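PDB 3HFT: WbmS, polysaccharide deacetylase involved in O-antigen biosynthesis from Bordetella bronchiseptica, which probably removes acetyl groups from a sugar substrate with the help of a bound zinc ion during O-antigen biosynthesis. Local coordinates for residues Val52-Asp55 with Thr56-Leu59; Arg82-Pro85 with Leu86-Leu89; His208-His211 with Val212-Thr216; Arg246-Leu249 with Gln250-Ala254. All blocks are in the same frame, centred on the assembly; numbering follows the deposited sequence.

Contact 1 (Val52-Asp55 with Thr56-Leu59)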
loop_
_atom_site.group_PDB
_atom_site.type_symbol
_atom_site.label_atom_id
_atom_site.label_comp_id
_atom_site.label_asym_id
_atom_site.label_seq_id
_atom_site.Cartn_x
_atom_site.Cartn_y
_atom_site.Cartn_z
ATOM N N VAL A 52 -2.262 -12.606 -27.505
ATOM C CA VAL A 52 -1.257 -12.003 -26.632
ATOM C C VAL A 52 -1.096 -12.828 -25.350
ATOM O O VAL A 52 0.020 -13.128 -24.950
ATOM C CB VAL A 52 -1.614 -10.537 -26.314
ATOM C CG1 VAL A 52 -0.693 -9.946 -25.207
ATOM C CG2 VAL A 52 -1.569 -9.693 -27.593
ATOM N N LEU A 53 -2.204 -13.202 -24.710
ATOM C CA LEU A 53 -2.123 -13.999 -23.479
ATOM C C LEU A 53 -1.515 -15.358 -23.800
ATOM O O LEU A 53 -0.644 -15.838 -23.072
ATOM C CB LEU A 53 -3.511 -14.141 -22.821
ATOM C CG LEU A 53 -3.597 -15.041 -21.585
ATOM C CD1 LEU A 53 -2.601 -14.620 -20.506
ATOM C CD2 LEU A 53 -5.020 -15.014 -21.043
ATOM N N GLN A 54 -1.920 -15.955 -24.924
ATOM C CA GLN A 54 -1.363 -17.255 -25.306
ATOM C C GLN A 54 0.149 -17.228 -25.463
ATOM O O GLN A 54 0.835 -18.173 -25.099
ATOM C CB GLN A 54 -1.972 -17.792 -26.593
ATOM C CG GLN A 54 -1.515 -19.250 -26.871
ATOM C CD GLN A 54 -2.048 -20.225 -25.838
ATOM O OE1 GLN A 54 -3.252 -20.312 -25.659
ATOM N NE2 GLN A 54 -1.163 -20.945 -25.145
ATOM N N ASP A 55 0.680 -16.143 -26.005
ATOM C CA ASP A 55 2.119 -16.024 -26.200
ATOM C C ASP A 55 2.842 -16.004 -24.873
ATOM O O ASP A 55 3.897 -16.634 -24.716
ATOM C CB ASP A 55 2.433 -14.742 -26.981
ATOM C CG ASP A 55 3.927 -14.377 -26.943
ATOM O OD1 ASP A 55 4.700 -14.976 -27.701
ATOM O OD2 ASP A 55 4.322 -13.507 -26.154
ATOM N N THR A 56 2.282 -15.281 -23.897
ATOM C CA THR A 56 2.889 -15.254 -22.574
ATOM C C THR A 56 2.817 -16.630 -21.917
ATOM O O THR A 56 3.805 -17.092 -21.383
ATOM C CB THR A 56 2.284 -14.177 -21.672
ATOM O OG1 THR A 56 2.419 -12.890 -22.284
ATOM C CG2 THR A 56 3.044 -14.132 -20.349
ATOM N N ILE A 57 1.648 -17.268 -21.926
ATOM C CA ILE A 57 1.506 -18.655 -21.426
ATOM C C ILE A 57 2.543 -19.595 -22.064
ATOM O O ILE A 57 3.216 -20.365 -21.372
ATOM C CB ILE A 57 0.068 -19.207 -21.677
ATOM C CG1 ILE A 57 -0.956 -18.505 -20.772
ATOM C CG2 ILE A 57 -0.015 -20.714 -21.384
ATOM C CD1 ILE A 57 -2.397 -18.759 -21.153
ATOM N N ASP A 58 2.681 -19.532 -23.383
ATOM C CA ASP A 58 3.648 -20.398 -24.076
ATOM C C ASP A 58 5.090 -20.192 -23.609
ATOM O O ASP A 58 5.835 -21.142 -23.410
ATOM C CB ASP A 58 3.557 -20.191 -25.577
ATOM C CG ASP A 58 2.253 -20.708 -26.164
ATOM O OD1 ASP A 58 1.569 -21.544 -25.522
ATOM O OD2 ASP A 58 1.923 -20.248 -27.274
ATOM N N LEU A 59 5.455 -18.945 -23.368
ATOM C CA LEU A 59 6.784 -18.597 -22.914
ATOM C C LEU A 59 7.079 -19.178 -21.525
ATOM O O LEU A 59 8.132 -19.803 -21.301
ATOM C CB LEU A 59 6.900 -17.070 -22.935
ATOM C CG LEU A 59 8.225 -16.432 -23.285
ATOM C CD1 LEU A 59 8.739 -16.977 -24.600
ATOM C CD2 LEU A 59 8.082 -14.902 -23.355
HETATM O O HOH W 1 2.864 -12.271 -24.568
#
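Gln54 and Asp58, one helical turn apart, are joined by a side-chain hydrogen bond on the outer face of helix 50-63: Gln54 NE2 donates to Asp58 OD1 over 2.8 Å. The chain of Gln54 bends at CG (chi2 66°), which swings the amide along the helix toward Asp58. The carboxylate oxygen lies close to the plane of that amide, but the amide nitrogen arrives from above the carboxylate plane, and the two planes are 35° apart. The carbonyl oxygen of Gln54 is taken by Asp58 N at 2.9 Å, so both ends of the pair are tied, once through backbone and once through side chains. The other backbone acceptors are used in the same i to i+4 pattern. Ile57 N reaches Leu53 O at 2.9 Å in an almost straight bond, Leu59 N takes Asp55 O, and the longer link from Thr56 N to Val52 O measures 3.3 Å. A water lies 3.0 Å from Val52 O and could donate to it, but which acceptors receive its protons is not settled. Asp55 OD2 forms a salt bridge with Arg246. On the inward side the contact is apolar, CD1 of Ile57 resting 3.9 Å from CG of Leu53. This is the helix of a beta-alpha-beta unit between strands 39-44 and 67-71: Leu53, Thr56 and Ile57 pack on Trp69 of the second strand, Leu53, Gln54 and Ile57 also meet helix 77-83, and Val52, Asp55, Thr56 and Leu59 face helix 209-214.

Contact 2 (Arg82-Pro85 with Leu86-Leu89)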
loop_
_atom_site.group_PDB
_atom_site.type_symbol
_atom_site.label_atom_id
_atom_site.label_comp_id
_atom_site.label_asym_id
_atom_site.label_seq_id
_atom_site.Cartn_x
_atom_site.Cartn_y
_atom_site.Cartn_z
ATOM N N ARG A 82 -5.768 -22.938 -15.259
ATOM C CA ARG A 82 -6.275 -23.866 -14.241
ATOM C C ARG A 82 -5.645 -25.261 -14.372
ATOM O O ARG A 82 -5.190 -25.826 -13.386
ATOM C CB ARG A 82 -7.797 -24.011 -14.332
ATOM C CG ARG A 82 -8.579 -22.802 -13.862
ATOM C CD ARG A 82 -10.089 -23.101 -13.796
ATOM N NE ARG A 82 -10.893 -21.875 -13.924
ATOM C CZ ARG A 82 -11.373 -21.375 -15.071
ATOM N NH1 ARG A 82 -11.159 -21.980 -16.232
ATOM N NH2 ARG A 82 -12.082 -20.248 -15.059
ATOM N N ARG A 83 -5.649 -25.819 -15.582
ATOM C CA ARG A 83 -5.106 -27.167 -15.827
ATOM C C ARG A 83 -3.666 -27.360 -15.417
ATOM O O ARG A 83 -3.279 -28.425 -14.930
ATOM C CB ARG A 83 -5.144 -27.515 -17.321
ATOM C CG ARG A 83 -6.419 -28.065 -17.808
ATOM C CD ARG A 83 -6.212 -28.704 -19.164
ATOM N NE ARG A 83 -5.648 -27.764 -20.129
ATOM C CZ ARG A 83 -6.366 -26.985 -20.936
ATOM N NH1 ARG A 83 -7.691 -27.013 -20.909
ATOM N NH2 ARG A 83 -5.756 -26.159 -21.784
ATOM N N ASN A 84 -2.844 -26.363 -15.692
ATOM C CA ASN A 84 -1.441 -26.487 -15.425
ATOM C C ASN A 84 -1.229 -26.474 -13.909
ATOM O O ASN A 84 -1.506 -25.467 -13.239
ATOM C CB ASN A 84 -0.675 -25.352 -16.119
ATOM C CG ASN A 84 0.811 -25.542 -16.058
ATOM O OD1 ASN A 84 1.334 -26.128 -15.098
ATOM N ND2 ASN A 84 1.514 -25.054 -17.080
ATOM N N PRO A 85 -0.692 -27.574 -13.365
ATOM C CA PRO A 85 -0.519 -27.640 -11.916
ATOM C C PRO A 85 0.547 -26.679 -11.381
ATOM O O PRO A 85 0.611 -26.443 -10.173
ATOM C CB PRO A 85 -0.115 -29.095 -11.676
ATOM C CG PRO A 85 0.501 -29.534 -12.954
ATOM C CD PRO A 85 -0.193 -28.787 -14.041
ATOM N N LEU A 86 1.370 -26.128 -12.262
ATOM C CA LEU A 86 2.383 -25.167 -11.848
ATOM C C LEU A 86 1.837 -23.741 -11.824
ATOM O O LEU A 86 2.516 -22.816 -11.356
ATOM C CB LEU A 86 3.586 -25.231 -12.796
ATOM C CG LEU A 86 4.359 -26.542 -12.921
ATOM C CD1 LEU A 86 5.583 -26.326 -13.785
ATOM C CD2 LEU A 86 4.737 -27.083 -11.566
ATOM N N PHE A 87 0.623 -23.551 -12.327
ATOM C CA PHE A 87 0.043 -22.222 -12.432
ATOM C C PHE A 87 -1.086 -22.003 -11.448
ATOM O O PHE A 87 -1.949 -22.838 -11.299
ATOM C CB PHE A 87 -0.503 -21.974 -13.838
ATOM C CG PHE A 87 0.561 -21.856 -14.916
ATOM C CD1 PHE A 87 1.909 -21.746 -14.612
ATOM C CD2 PHE A 87 0.183 -21.754 -16.239
ATOM C CE1 PHE A 87 2.849 -21.609 -15.614
ATOM C CE2 PHE A 87 1.126 -21.609 -17.240
ATOM C CZ PHE A 87 2.453 -21.530 -16.924
ATOM N N GLU A 88 -1.104 -20.845 -10.822
ATOM C CA GLU A 88 -2.195 -20.474 -9.939
ATOM C C GLU A 88 -2.998 -19.372 -10.636
ATOM O O GLU A 88 -2.427 -18.463 -11.237
ATOM C CB GLU A 88 -1.652 -19.967 -8.615
ATOM C CG GLU A 88 -2.707 -19.316 -7.735
ATOM C CD GLU A 88 -2.150 -18.820 -6.409
ATOM O OE1 GLU A 88 -0.963 -19.092 -6.118
ATOM O OE2 GLU A 88 -2.915 -18.130 -5.690
ATOM N N LEU A 89 -4.318 -19.474 -10.573
ATOM C CA LEU A 89 -5.196 -18.454 -11.123
ATOM C C LEU A 89 -5.728 -17.629 -9.947
ATOM O O LEU A 89 -6.274 -18.180 -8.984
ATOM C CB LEU A 89 -6.357 -19.085 -11.887
ATOM C CG LEU A 89 -7.345 -18.128 -12.586
ATOM C CD1 LEU A 89 -6.656 -17.263 -13.658
ATOM C CD2 LEU A 89 -8.564 -18.878 -13.179
HETATM O O HOH W 2 -5.114 -23.548 -10.971
#
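Asn84 lays its carboxamide over one face of the Phe87 ring, the two planes inclined by 26° in a stacked arrangement. Asn84 ND2 does most of the touching, 3.5 Å from CE2 of Phe87 and displaced toward the rim of the ring. This is the compact part of a type I beta turn running from Asn84 to Phe87. Phe87 N closes the turn on Asn84 O at 3.0 Å, approaching from above the carbonyl plane, while OD1 of Asn84 receives Leu86 N at 2.8 Å, an Asx turn superposed on its start. A chi1 of -171° sets the Asn84 amide beside the carbonyl carbon, with OD1 facing Leu86 N and the flat group over the ring; ND2 also donates to Glu61. The other side is looser and more exposed. There Arg82 merely brushes Leu89, Arg82 NE lying 3.9 Å from Leu89 CD2, and turns its guanidinium to a salt bridge with Glu79. A water spans the gap between the backbones of Arg82 and Phe87, donating to Phe87 O and, weakly, to Arg82 O. The turn carries the chain from helix 77-83 into strand 87-91, an outermost strand of the parallel sheet; Phe87 lies against Trp69, Ile81 and helix 50-63, and Leu89 packs on Leu78 and Ile81.

Contact 3 (His208-His211 with Val212-Thr216). With EDO (1,2-ethanediol), chain D; EDO (1,2-ethanediol), chain F.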
loop_
_atom_site.group_PDB
_atom_site.type_symbol
_atom_site.label_atom_id
_atom_site.label_comp_id
_atom_site.label_asym_id
_atom_site.label_seq_id
_atom_site.Cartn_x
_atom_site.Cartn_y
_atom_site.Cartn_z
ATOM N N HIS A 208 2.959 -7.825 -17.629
ATOM C CA HIS A 208 1.731 -7.776 -18.427
ATOM C C HIS A 208 1.990 -8.458 -19.771
ATOM O O HIS A 208 2.987 -8.175 -20.425
ATOM C CB HIS A 208 1.288 -6.336 -18.669
ATOM C CG HIS A 208 1.019 -5.585 -17.408
ATOM N ND1 HIS A 208 2.023 -4.954 -16.694
ATOM C CD2 HIS A 208 -0.116 -5.420 -16.697
ATOM C CE1 HIS A 208 1.499 -4.411 -15.605
ATOM N NE2 HIS A 208 0.205 -4.689 -15.575
ATOM N N PRO A 209 1.085 -9.362 -20.168
ATOM C CA PRO A 209 1.158 -10.033 -21.459
ATOM C C PRO A 209 1.417 -9.084 -22.623
ATOM O O PRO A 209 2.275 -9.389 -23.459
ATOM C CB PRO A 209 -0.198 -10.722 -21.557
ATOM C CG PRO A 209 -0.474 -11.121 -20.154
ATOM C CD PRO A 209 0.019 -9.928 -19.328
ATOM N N ILE A 210 0.743 -7.930 -22.631
ATOM C CA ILE A 210 0.937 -6.947 -23.695
ATOM C C ILE A 210 2.398 -6.499 -23.765
ATOM O O ILE A 210 2.958 -6.374 -24.856
ATOM C CB ILE A 210 -0.043 -5.723 -23.600
ATOM C CG1 ILE A 210 -0.016 -4.946 -24.927
ATOM C CG2 ILE A 210 0.254 -4.784 -22.351
ATOM C CD1 ILE A 210 -0.416 -5.800 -26.214
ATOM N N HIS A 211 3.034 -6.287 -22.629
ATOM C CA HIS A 211 4.436 -5.830 -22.674
ATOM C C HIS A 211 5.387 -6.951 -23.000
ATOM O O HIS A 211 6.413 -6.742 -23.646
ATOM C CB HIS A 211 4.835 -5.107 -21.391
ATOM C CG HIS A 211 4.043 -3.870 -21.144
ATOM N ND1 HIS A 211 3.840 -2.925 -22.119
ATOM C CD2 HIS A 211 3.364 -3.444 -20.056
ATOM C CE1 HIS A 211 3.092 -1.952 -21.635
ATOM N NE2 HIS A 211 2.796 -2.239 -20.379
ATOM N N VAL A 212 5.061 -8.163 -22.566
ATOM C CA VAL A 212 5.888 -9.328 -22.947
ATOM C C VAL A 212 5.762 -9.522 -24.466
ATOM O O VAL A 212 6.736 -9.750 -25.154
ATOM C CB VAL A 212 5.479 -10.603 -22.147
ATOM C CG1 VAL A 212 6.244 -11.858 -22.617
ATOM C CG2 VAL A 212 5.703 -10.355 -20.615
ATOM N N TYR A 213 4.554 -9.430 -24.996
ATOM C CA TYR A 213 4.355 -9.581 -26.434
ATOM C C TYR A 213 5.124 -8.553 -27.268
ATOM O O TYR A 213 5.728 -8.902 -28.273
ATOM C CB TYR A 213 2.865 -9.510 -26.783
ATOM C CG TYR A 213 2.583 -10.032 -28.166
ATOM C CD1 TYR A 213 2.356 -11.397 -28.391
ATOM C CD2 TYR A 213 2.593 -9.188 -29.263
ATOM C CE1 TYR A 213 2.112 -11.886 -29.650
ATOM C CE2 TYR A 213 2.386 -9.690 -30.533
ATOM C CZ TYR A 213 2.138 -11.036 -30.707
ATOM O OH TYR A 213 1.893 -11.523 -31.957
HETATM N N MSE A 214 5.080 -7.292 -26.869
HETATM C CA MSE A 214 5.742 -6.216 -27.636
HETATM C C MSE A 214 7.174 -5.962 -27.189
HETATM O O MSE A 214 7.848 -5.122 -27.777
HETATM C CB MSE A 214 4.983 -4.886 -27.495
HETATM C CG MSE A 214 3.486 -4.977 -27.877
HETATM SE SE MSE A 214 2.693 -3.192 -27.862
HETATM C CE MSE A 214 3.305 -2.811 -29.105
ATOM N N ASN A 215 7.623 -6.655 -26.146
ATOM C CA ASN A 215 8.975 -6.458 -25.599
ATOM C C ASN A 215 9.181 -5.001 -25.254
ATOM O O ASN A 215 10.234 -4.410 -25.506
ATOM C CB ASN A 215 10.057 -6.962 -26.544
ATOM C CG ASN A 215 11.461 -6.926 -25.921
ATOM O OD1 ASN A 215 11.633 -7.142 -24.715
ATOM N ND2 ASN A 215 12.464 -6.663 -26.751
ATOM N N THR A 216 8.178 -4.449 -24.592
ATOM C CA THR A 216 8.158 -3.027 -24.271
ATOM C C THR A 216 9.373 -2.557 -23.466
ATOM O O THR A 216 9.685 -3.096 -22.403
ATOM C CB THR A 216 6.915 -2.663 -23.444
ATOM O OG1 THR A 216 5.754 -3.079 -24.154
ATOM C CG2 THR A 216 6.862 -1.159 -23.136
HETATM C C1 EDO D . -0.240 -0.929 -18.998
HETATM O O1 EDO D . 1.155 -0.667 -18.833
HETATM C C2 EDO D . -0.481 -2.442 -19.045
HETATM O O2 EDO D . -1.829 -2.762 -18.658
HETATM C C1 EDO F . -1.588 -2.808 -11.603
HETATM O O1 EDO F . -2.620 -2.219 -12.422
HETATM C C2 EDO F . -0.636 -3.569 -12.526
HETATM O O2 EDO F . -1.360 -4.361 -13.516
#
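His211 presents its ring edge to Thr216, whose OG1 lies near the ring plane 2.8 Å from His211 ND1, a hydrogen bond in which either atom could supply the proton. Both ring nitrogens are engaged: across the ring, His211 NE2 donates to O1 of an ethanediol (chain D) at 2.7 Å in a nearly straight bond of 174°. One face of the same ring is covered by CG2 of Ile210, 3.9 Å above the plane of the His211 ring and over its centre. Thr216 is brought round to ND1 by the end of the helix: Asn215 adopts positive phi (55°) as the C-prime residue of a Schellman motif, and Thr216 N then binds His211 O at 3.0 Å, in the carbonyl plane and on a lone pair. His211 is thereby fastened to Thr216 through both backbone and side chain. At the other end, His208 holds the N-cap position, its carbonyl oxygen accepting Val212 N at 3.0 Å. The His208 ring has C2 of the chain D ethanediol over one face, and His208 NE2 donates to O2 of a second ethanediol (chain F) at 2.6 Å; Asp179 is bonded to ND1. Helix 209-214 leans on helix 50-63 through Pro209, Val212 and Tyr213. The His208 side chain is about 4 Å from the zinc ion, whose protein ligands are Asp46, His92 and His127. Two ethanediols, probably from the crystallisation liquor, are bound by histidines here and mark a polar pocket beside the metal that is consistent with a place for hydroxyl-rich sugar.

Contact 4 (Arg246-Leu249 with Gln250-Ala254)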
loop_
_atom_site.group_PDB
_atom_site.type_symbol
_atom_site.label_atom_id
_atom_site.label_comp_id
_atom_site.label_asym_id
_atom_site.label_seq_id
_atom_site.Cartn_x
_atom_site.Cartn_y
_atom_site.Cartn_z
ATOM N N ARG A 246 10.270 -8.402 -22.580
ATOM C CA ARG A 246 10.329 -9.788 -23.017
ATOM C C ARG A 246 11.729 -10.368 -22.843
ATOM O O ARG A 246 11.899 -11.469 -22.312
ATOM C CB ARG A 246 9.934 -9.903 -24.484
ATOM C CG ARG A 246 9.730 -11.314 -24.984
ATOM C CD ARG A 246 9.515 -11.282 -26.489
ATOM N NE ARG A 246 9.104 -12.575 -27.004
ATOM C CZ ARG A 246 7.870 -13.070 -26.941
ATOM N NH1 ARG A 246 6.905 -12.418 -26.364
ATOM N NH2 ARG A 246 7.612 -14.259 -27.436
ATOM N N THR A 247 12.744 -9.643 -23.286
ATOM C CA THR A 247 14.107 -10.149 -23.171
ATOM C C THR A 247 14.542 -10.197 -21.692
ATOM O O THR A 247 15.273 -11.086 -21.304
ATOM C CB THR A 247 15.094 -9.370 -24.025
ATOM O OG1 THR A 247 15.120 -8.017 -23.602
ATOM C CG2 THR A 247 14.744 -9.470 -25.526
ATOM N N PHE A 248 14.036 -9.285 -20.865
ATOM C CA PHE A 248 14.311 -9.310 -19.428
ATOM C C PHE A 248 13.749 -10.612 -18.844
ATOM O O PHE A 248 14.421 -11.314 -18.107
ATOM C CB PHE A 248 13.673 -8.084 -18.793
ATOM C CG PHE A 248 13.770 -7.994 -17.283
ATOM C CD1 PHE A 248 12.768 -8.498 -16.477
ATOM C CD2 PHE A 248 14.819 -7.315 -16.676
ATOM C CE1 PHE A 248 12.822 -8.354 -15.114
ATOM C CE2 PHE A 248 14.868 -7.167 -15.308
ATOM C CZ PHE A 248 13.864 -7.690 -14.528
ATOM N N LEU A 249 12.503 -10.923 -19.189
ATOM C CA LEU A 249 11.863 -12.141 -18.684
ATOM C C LEU A 249 12.565 -13.357 -19.209
ATOM O O LEU A 249 12.789 -14.318 -18.470
ATOM C CB LEU A 249 10.400 -12.173 -19.122
ATOM C CG LEU A 249 9.589 -13.419 -18.779
ATOM C CD1 LEU A 249 9.557 -13.741 -17.273
ATOM C CD2 LEU A 249 8.150 -13.220 -19.352
ATOM N N GLN A 250 12.903 -13.359 -20.493
ATOM C CA GLN A 250 13.614 -14.514 -21.056
ATOM C C GLN A 250 14.966 -14.756 -20.376
ATOM O O GLN A 250 15.297 -15.892 -20.071
ATOM C CB GLN A 250 13.791 -14.382 -22.580
ATOM C CG GLN A 250 12.480 -14.544 -23.335
ATOM C CD GLN A 250 12.613 -14.159 -24.794
ATOM O OE1 GLN A 250 13.211 -13.144 -25.121
ATOM N NE2 GLN A 250 12.065 -14.969 -25.662
ATOM N N SER A 251 15.731 -13.698 -20.108
ATOM C CA SER A 251 17.023 -13.838 -19.406
ATOM C C SER A 251 16.877 -14.319 -17.986
ATOM O O SER A 251 17.660 -15.133 -17.506
ATOM C CB SER A 251 17.758 -12.513 -19.330
ATOM O OG SER A 251 18.093 -12.118 -20.632
ATOM N N LEU A 252 15.880 -13.792 -17.310
ATOM C CA LEU A 252 15.616 -14.167 -15.923
ATOM C C LEU A 252 15.304 -15.640 -15.842
ATOM O O LEU A 252 15.802 -16.341 -14.950
ATOM C CB LEU A 252 14.458 -13.322 -15.410
ATOM C CG LEU A 252 13.817 -13.480 -14.055
ATOM C CD1 LEU A 252 12.898 -12.255 -13.901
ATOM C CD2 LEU A 252 13.044 -14.770 -13.951
ATOM N N LEU A 253 14.487 -16.126 -16.781
ATOM C CA LEU A 253 14.152 -17.551 -16.853
ATOM C C LEU A 253 15.396 -18.391 -17.150
ATOM O O LEU A 253 15.661 -19.382 -16.453
ATOM C CB LEU A 253 13.067 -17.806 -17.921
ATOM C CG LEU A 253 11.649 -17.291 -17.615
ATOM C CD1 LEU A 253 10.728 -17.331 -18.848
ATOM C CD2 LEU A 253 11.042 -18.043 -16.406
ATOM N N ALA A 254 16.156 -17.995 -18.175
ATOM C CA ALA A 254 17.364 -18.730 -18.577
ATOM C C ALA A 254 18.382 -18.822 -17.448
ATOM O O ALA A 254 18.958 -19.859 -17.232
ATOM C CB ALA A 254 18.008 -18.086 -19.835
#
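Residues 246-254 form regular alpha helix, with Gln250, Ser251, Leu252 and Leu253 each donating their backbone N-H to the carbonyl oxygen four residues earlier, Gln250 N to Arg246 O being the shortest at 2.8 Å. The Gln250 side chain, its CG anti to the carbonyl carbon (chi1 -71°) and extended beyond, runs alongside the Arg246 carbonyl and the side chains of Arg246 and Thr247. Gln250 CG lies 3.3 Å from Arg246 O, and Gln250 OE1 ends near CG of Arg246. The amide and guanidinium planes stand 69° apart, and the Arg246 chain runs extended from CG to NE, carrying the charged end past Gln250. The inner face is apolar. CE1 of Phe248 and CD1 of Leu252 meet at 4.1 Å, while Leu249 and Leu253 approach equally closely through CG and CD1, respectively. With its CG anti to the backbone nitrogen (chi1 176°), Phe248 reaches the rings of Trp177 and Trp196, stacking on the former; Leu249 and Leu252 lie on strand 203-207, and Leu253 on helix 50-63. At the start of the helix, Asn215 OD1 accepts the backbone N-H of Thr247. The chemistry is thus divided: the hydrophobic residues seat the helix against the sheet and its neighbours, while Arg246, also bonded to Val212 O and lying close to Arg239, probably has its charge balanced by its salt bridge to Asp55.

Along the chain the four contacts come in series, none nested in or crossing another. Contact 1 lies on the helix after the first strand of the parallel sheet; contact 2 then closes the turn from helix 77-83 into strand 87-91, at the edge of that sheet. Contact 3 follows strand 203-207 and spans the short helix beside the zinc, and contact 4 belongs to the last helix. Contacts 1, 3 and 4 touch one another: Pro209 packs against Val52 and Thr56, and Arg246 is shared between Asp55 and the backbone of Val212. Contact 2 comes within about 4 Å of contact 1 (nearest atoms) without touching it, and stands apart from contacts 3 and 4, centres about 21 Å away.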